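Side-chain contact in extracellular solute-binding protein, family 1 (Bifidobacterium longum subsp. infantis ATCC 15697, PDB 3OMB), which probably captures a solute, perhaps a carbohydrate, outside the cell for an ABC-type importer, and carries a bound magnesium ion: residues Y150-G155 / L372-K377. Numbering follows the deposited sequence.
Sequences YAIADG and LLYSEK
This buried side-chain-to-backbone contact joins Y374, in the short link between helices 363-373 and 376-384, to A153 and I152 of strand 152-155. The bond it forms is short: Y374 OH gives its proton to A153 O at 2.6 Å. The oxygen lies at the edge of the ring and in its plane, but the hydroxyl meets the carbonyl from above, 44° out of the peptide plane, with a C=O...O angle of 136°. Y374 already points toward the strand, and with CG anti to its carbonyl carbon (chi1 -76°) the ring carries the hydroxyl to A153 O. Beside the hydroxyl sits I152, whose CG2 methyl approaches the ring obliquely, 3.9 Å from Y374 CZ. In I152, CG1 is anti to the carbonyl carbon, leaving CG2 as the branch that meets the tyrosine. V128 of helix 126-134 and L354 of strand 352-356 also pack on the tyrosine, so the polar bond lies among apolar neighbours. Behind the ring, the link is tied to the end of the first helix: L372 O accepts from both S375 N (3.1 Å) and S375 OG (2.8 Å), while S375 occupies the N-cap of the second helix. A phenylalanine in place of Y374 would probably keep much of the apolar packing but leave A153 O without this buried donor. A153 N is bonded to S142 OG and A153 O to the phenol, so both backbone polar atoms of this buried residue have side-chain partners, and one phenol ties the link between two helices to the strand.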
loop_
_atom_site.group_PDB
_atom_site.type_symbol
_atom_site.label_atom_id
_atom_site.label_comp_id
_atom_site.label_asym_id
_atom_site.label_seq_id
_atom_site.Cartn_x
_atom_site.Cartn_y
_atom_site.Cartn_z
ATOM N N TYR A 150 -15.291 -0.312 14.992
ATOM C CA TYR A 150 -14.321 -0.721 15.987
ATOM C C TYR A 150 -12.947 -0.132 15.705
ATOM O O TYR A 150 -12.140 0.029 16.616
ATOM C CB TYR A 150 -14.248 -2.240 16.053
ATOM C CG TYR A 150 -15.402 -2.848 16.815
ATOM C CD1 TYR A 150 -15.709 -2.416 18.112
ATOM C CD2 TYR A 150 -16.175 -3.867 16.256
ATOM C CE1 TYR A 150 -16.743 -2.971 18.824
ATOM C CE2 TYR A 150 -17.223 -4.442 16.973
ATOM C CZ TYR A 150 -17.496 -3.979 18.250
ATOM O OH TYR A 150 -18.532 -4.507 18.967
ATOM N N ALA A 151 -12.696 0.210 14.445
ATOM C CA ALA A 151 -11.387 0.684 14.035
ATOM C C ALA A 151 -11.582 1.706 12.947
ATOM O O ALA A 151 -12.028 1.374 11.869
ATOM C CB ALA A 151 -10.510 -0.496 13.515
ATOM N N ILE A 152 -11.232 2.950 13.237
ATOM C CA ILE A 152 -11.415 4.034 12.270
ATOM C C ILE A 152 -10.215 4.115 11.341
ATOM O O ILE A 152 -9.055 3.995 11.779
ATOM C CB ILE A 152 -11.665 5.370 12.990
ATOM C CG1 ILE A 152 -12.743 5.137 14.070
ATOM C CG2 ILE A 152 -12.055 6.472 11.992
ATOM C CD1 ILE A 152 -13.396 6.382 14.661
ATOM N N ALA A 153 -10.504 4.313 10.059
ATOM C CA ALA A 153 -9.473 4.471 9.048
ATOM C C ALA A 153 -8.767 5.818 9.185
ATOM O O ALA A 153 -9.174 6.694 9.958
ATOM C CB ALA A 153 -10.089 4.328 7.631
ATOM N N ASP A 154 -7.701 5.977 8.419
ATOM C CA ASP A 154 -7.011 7.266 8.335
ATOM C C ASP A 154 -6.742 7.627 6.869
ATOM O O ASP A 154 -6.854 6.788 5.980
ATOM C CB ASP A 154 -5.726 7.208 9.146
ATOM C CG ASP A 154 -4.965 5.925 8.920
ATOM O OD1 ASP A 154 -4.359 5.788 7.826
ATOM O OD2 ASP A 154 -4.980 5.051 9.825
ATOM N N GLY A 155 -6.402 8.877 6.620
ATOM C CA GLY A 155 -6.122 9.331 5.256
ATOM C C GLY A 155 -4.951 10.289 5.208
ATOM O O GLY A 155 -4.787 11.102 6.096
ATOM N N LEU A 372 -9.421 14.980 18.542
ATOM C CA LEU A 372 -8.362 15.941 18.258
ATOM C C LEU A 372 -7.350 15.400 17.238
ATOM O O LEU A 372 -6.816 16.174 16.444
ATOM C CB LEU A 372 -7.654 16.403 19.544
ATOM C CG LEU A 372 -8.372 17.429 20.436
ATOM C CD1 LEU A 372 -7.733 17.502 21.814
ATOM C CD2 LEU A 372 -8.404 18.818 19.815
ATOM N N LEU A 373 -7.103 14.087 17.267
ATOM C CA LEU A 373 -6.192 13.430 16.305
ATOM C C LEU A 373 -6.698 13.554 14.878
ATOM O O LEU A 373 -5.907 13.662 13.942
ATOM C CB LEU A 373 -5.951 11.957 16.662
ATOM C CG LEU A 373 -5.011 11.731 17.852
ATOM C CD1 LEU A 373 -5.187 10.325 18.346
ATOM C CD2 LEU A 373 -3.541 12.017 17.468
ATOM N N TYR A 374 -8.016 13.610 14.724
ATOM C CA TYR A 374 -8.647 13.787 13.416
ATOM C C TYR A 374 -8.879 15.253 12.990
ATOM O O TYR A 374 -9.390 15.516 11.893
ATOM C CB TYR A 374 -9.922 12.936 13.301
ATOM C CG TYR A 374 -9.607 11.460 13.083
ATOM C CD1 TYR A 374 -9.106 10.664 14.127
ATOM C CD2 TYR A 374 -9.781 10.862 11.828
ATOM C CE1 TYR A 374 -8.807 9.313 13.925
ATOM C CE2 TYR A 374 -9.471 9.500 11.617
ATOM C CZ TYR A 374 -8.989 8.736 12.665
ATOM O OH TYR A 374 -8.697 7.399 12.465
ATOM N N SER A 375 -8.479 16.207 13.813
ATOM C CA SER A 375 -8.489 17.602 13.360
ATOM C C SER A 375 -7.322 17.880 12.417
ATOM O O SER A 375 -6.299 17.191 12.451
ATOM C CB SER A 375 -8.421 18.581 14.541
ATOM O OG SER A 375 -7.123 18.573 15.084
ATOM N N GLU A 376 -7.481 18.900 11.583
ATOM C CA GLU A 376 -6.494 19.239 10.588
ATOM C C GLU A 376 -5.155 19.578 11.263
ATOM O O GLU A 376 -4.082 19.123 10.816
ATOM C CB GLU A 376 -6.991 20.423 9.745
ATOM C CG GLU A 376 -6.037 20.785 8.616
ATOM C CD GLU A 376 -6.577 21.877 7.706
ATOM O OE1 GLU A 376 -7.816 22.045 7.623
ATOM O OE2 GLU A 376 -5.756 22.568 7.069
ATOM N N LYS A 377 -5.228 20.350 12.342
ATOM C CA LYS A 377 -4.041 20.747 13.065
ATOM C C LYS A 377 -3.191 19.556 13.468
ATOM O O LYS A 377 -1.977 19.549 13.255
ATOM C CB LYS A 377 -4.415 21.592 14.290
ATOM C CG LYS A 377 -3.258 21.816 15.255
ATOM C CD LYS A 377 -3.360 23.161 15.953
ATOM C CE LYS A 377 -4.037 23.020 17.282
ATOM N NZ LYS A 377 -4.256 24.363 17.903
#